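Local structure of putative pore-forming toxin (Bacteroides vulgatus ATCC 8482, 3KOG) at residues N143-D148 and N154-Y159. The protein is of unknown function but may be a pore-forming toxin, a largely beta-stranded protein. Sequence-based numbering, arbitrary orientation. Where two conformers were deposited one is given.
Sequences NDYEGD and NIIDAY
I156 reaches N143 and Y145 through an extended chain: its CG1 stands beside its own backbone N, and a chi2 of 167° extends I156 CD1 towards the loop. N143 answers with CG anti to its N, and the N143 and I156 side chains cross at about a right angle. I156 CD1 lies closest to N143 OD1, at 3.5 Å, and also borders N143 CG and ND2, while I156 CG2 approaches N143 ND2 alone, at 4.0 Å. I156 CD1 also packs 3.7 Å from Y145 CB and meets the tyrosine ring obliquely. No hydrogen bond joins the segments; only 115 Å² is buried, summed over both sides, as expected of a small van der Waals contact.

The loop is partly ordered by an Asx turn. N143 OD1 accepts from Y145 N at 2.9 Å, with an N-H...O angle of 158°; the donor sits 45° above the carbonyl plane, away from a lone-pair direction. This bond restrains N143 OD1, the oxygen that I156 touches. Further along, G147 N lies 3.3 Å above the centre of one face of the Y145 ring, and Y145 OH is hydrogen-bonded to D149 N, so the ring is held against the loop that curls round it.

The contact thus packs the end of strand 126-143 and the loop that follows it onto the short helix 150-158, its centre about 23 Å from the centre of the chain. Y145 also touches I152, K153 and A209, while I156 continues onto F211 of strand 207-225 and I196 of strand 179-198, seating the helix on the sheet.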
ATOM      1  N   ASN A 143      22.126   5.467  -3.297  1.00  9.30           N
ATOM      2  CA  ASN A 143      22.166   5.672  -4.716  1.00 10.22           C
ATOM      3  C   ASN A 143      23.592   5.555  -5.203  1.00 10.79           C
ATOM      4  O   ASN A 143      24.422   6.391  -4.863  1.00 10.27           O
ATOM      5  CB  ASN A 143      21.589   7.050  -5.033  1.00  9.34           C
ATOM      6  CG  ASN A 143      21.732   7.432  -6.470  1.00 12.45           C
ATOM      7  OD1 ASN A 143      22.033   6.608  -7.335  1.00 13.05           O
ATOM      8  ND2 ASN A 143      21.462   8.704  -6.758  1.00 15.75           N
ATOM      9  N   ASP A 144      23.847   4.523  -6.012  1.00 12.42           N
ATOM     10  CA  ASP A 144      25.201   4.221  -6.459  0.50 13.33           C
ATOM     11  C   ASP A 144      25.507   4.847  -7.840  1.00 14.35           C
ATOM     12  O   ASP A 144      26.614   4.684  -8.370  1.00 14.64           O
ATOM     13  CB  ASP A 144      25.418   2.697  -6.452  0.50 13.54           C
ATOM     14  CG  ASP A 144      25.276   2.061  -5.034  0.50 14.05           C
ATOM     15  OD1 ASP A 144      25.169   2.771  -4.004  0.50 13.22           O
ATOM     16  OD2 ASP A 144      25.290   0.816  -4.957  0.50 12.46           O
ATOM     17  N   TYR A 145      24.542   5.572  -8.421  1.00 15.33           N
ATOM     18  CA  TYR A 145      24.738   6.189  -9.742  1.00 16.69           C
ATOM     19  C   TYR A 145      25.566   7.481  -9.710  1.00 18.31           C
ATOM     20  O   TYR A 145      25.225   8.447  -9.025  1.00 17.09           O
ATOM     21  CB  TYR A 145      23.399   6.472 -10.413  1.00 17.31           C
ATOM     22  CG  TYR A 145      23.535   7.082 -11.782  1.00 15.69           C
ATOM     23  CD1 TYR A 145      24.147   6.375 -12.817  1.00 15.95           C
ATOM     24  CD2 TYR A 145      23.064   8.360 -12.049  1.00 15.64           C
ATOM     25  CE1 TYR A 145      24.287   6.935 -14.077  1.00 13.07           C
ATOM     26  CE2 TYR A 145      23.182   8.921 -13.315  1.00 15.68           C
ATOM     27  CZ  TYR A 145      23.808   8.191 -14.315  1.00 15.58           C
ATOM     28  OH  TYR A 145      23.936   8.726 -15.562  1.00 12.60           O
ATOM     29  N   GLU A 146      26.663   7.480 -10.475  1.00 20.25           N
ATOM     30  CA  GLU A 146      27.609   8.599 -10.498  1.00 21.79           C
ATOM     31  C   GLU A 146      27.630   9.380 -11.824  1.00 21.79           C
ATOM     32  O   GLU A 146      28.470  10.255 -12.026  1.00 22.82           O
ATOM     33  CB  GLU A 146      29.015   8.084 -10.131  1.00 22.59           C
ATOM     34  CG  GLU A 146      29.118   7.383  -8.753  1.00 25.27           C
ATOM     35  CD  GLU A 146      28.949   8.339  -7.544  1.00 29.45           C
ATOM     36  OE1 GLU A 146      28.613   9.543  -7.738  1.00 31.46           O
ATOM     37  OE2 GLU A 146      29.166   7.881  -6.386  1.00 32.51           O
ATOM     38  N   GLY A 147      26.676   9.113 -12.713  1.00 22.06           N
ATOM     39  CA  GLY A 147      26.678   9.717 -14.051  1.00 21.83           C
ATOM     40  C   GLY A 147      25.827  10.966 -14.115  1.00 21.82           C
ATOM     41  O   GLY A 147      25.317  11.437 -13.094  1.00 21.83           O
ATOM     42  N   ASP A 148      25.655  11.480 -15.328  1.00 21.73           N
ATOM     43  CA  ASP A 148      24.970  12.742 -15.604  0.60 21.83           C
ATOM     44  C   ASP A 148      23.748  12.559 -16.521  1.00 21.32           C
ATOM     45  O   ASP A 148      23.169  13.536 -16.977  1.00 22.04           O
ATOM     46  CB  ASP A 148      25.962  13.771 -16.211  0.60 22.20           C
ATOM     47  CG  ASP A 148      26.732  13.239 -17.432  0.60 22.82           C
ATOM     48  OD1 ASP A 148      26.774  12.004 -17.650  0.60 20.86           O
ATOM     49  OD2 ASP A 148      27.329  14.073 -18.155  0.60 24.04           O
ATOM     50  N   ASN A 154      16.123  11.001 -13.407  1.00  8.67           N
ATOM     51  CA  ASN A 154      14.674  11.149 -13.253  1.00  8.20           C
ATOM     52  C   ASN A 154      14.007   9.907 -12.651  1.00  7.89           C
ATOM     53  O   ASN A 154      13.063  10.000 -11.826  1.00  5.17           O
ATOM     54  CB  ASN A 154      14.019  11.481 -14.619  1.00  8.21           C
ATOM     55  CG  ASN A 154      14.272  12.920 -15.060  1.00  8.46           C
ATOM     56  OD1 ASN A 154      14.611  13.751 -14.238  1.00 13.34           O
ATOM     57  ND2 ASN A 154      14.110  13.212 -16.349  1.00  4.96           N
ATOM     58  N   ILE A 155      14.480   8.749 -13.115  1.00  7.97           N
ATOM     59  CA  ILE A 155      14.035   7.474 -12.592  1.00  8.50           C
ATOM     60  C   ILE A 155      14.290   7.380 -11.086  1.00  8.85           C
ATOM     61  O   ILE A 155      13.401   7.029 -10.284  1.00  7.25           O
ATOM     62  CB  ILE A 155      14.724   6.297 -13.357  1.00  7.96           C
ATOM     63  CG1 ILE A 155      14.293   6.272 -14.815  1.00  8.33           C
ATOM     64  CG2 ILE A 155      14.313   4.952 -12.723  1.00 10.06           C
ATOM     65  CD1 ILE A 155      14.983   5.220 -15.747  1.00  8.15           C
ATOM     66  N   ILE A 156      15.519   7.679 -10.671  1.00  8.51           N
ATOM     67  CA  ILE A 156      15.840   7.617  -9.245  1.00  8.32           C
ATOM     68  C   ILE A 156      15.007   8.610  -8.437  1.00  8.80           C
ATOM     69  O   ILE A 156      14.458   8.249  -7.405  1.00  8.55           O
ATOM     70  CB  ILE A 156      17.374   7.778  -8.966  1.00  7.54           C
ATOM     71  CG1 ILE A 156      18.109   6.690  -9.733  1.00  6.11           C
ATOM     72  CG2 ILE A 156      17.637   7.632  -7.457  1.00  8.55           C
ATOM     73  CD1 ILE A 156      19.705   6.826  -9.877  1.00  5.20           C
ATOM     74  N   ASP A 157      14.866   9.830  -8.944  1.00  8.81           N
ATOM     75  CA  ASP A 157      14.091  10.886  -8.251  1.00 10.16           C
ATOM     76  C   ASP A 157      12.610  10.540  -8.075  1.00  8.67           C
ATOM     77  O   ASP A 157      11.959  11.031  -7.176  1.00  8.75           O
ATOM     78  CB  ASP A 157      14.190  12.218  -9.019  1.00 11.31           C
ATOM     79  CG  ASP A 157      15.574  12.829  -8.960  1.00 16.07           C
ATOM     80  OD1 ASP A 157      16.389  12.394  -8.108  1.00 22.08           O
ATOM     81  OD2 ASP A 157      15.855  13.751  -9.766  1.00 23.23           O
ATOM     82  N   ALA A 158      12.101   9.672  -8.928  1.00  8.94           N
ATOM     83  CA  ALA A 158      10.710   9.276  -8.920  1.00  9.19           C
ATOM     84  C   ALA A 158      10.394   8.523  -7.652  1.00  9.07           C
ATOM     85  O   ALA A 158       9.250   8.540  -7.208  1.00  9.59           O
ATOM     86  CB  ALA A 158      10.393   8.420 -10.155  1.00  8.60           C
ATOM     87  N   TYR A 159      11.406   7.890  -7.052  1.00  8.74           N
ATOM     88  CA  TYR A 159      11.295   7.179  -5.790  1.00  9.03           C
ATOM     89  C   TYR A 159      11.640   8.034  -4.550  1.00 10.53           C
ATOM     90  O   TYR A 159      11.638   7.513  -3.400  1.00  9.96           O
ATOM     91  CB  TYR A 159      12.181   5.912  -5.823  1.00  9.18           C
ATOM     92  CG  TYR A 159      11.695   4.905  -6.811  1.00  7.74           C
ATOM     93  CD1 TYR A 159      12.132   4.952  -8.104  1.00  6.00           C
ATOM     94  CD2 TYR A 159      10.752   3.935  -6.478  1.00  8.82           C
ATOM     95  CE1 TYR A 159      11.687   4.095  -9.024  1.00  8.48           C
ATOM     96  CE2 TYR A 159      10.330   3.022  -7.427  1.00  8.83           C
ATOM     97  CZ  TYR A 159      10.806   3.122  -8.697  1.00  4.15           C
ATOM     98  OH  TYR A 159      10.420   2.263  -9.705  1.00 10.58           O
TER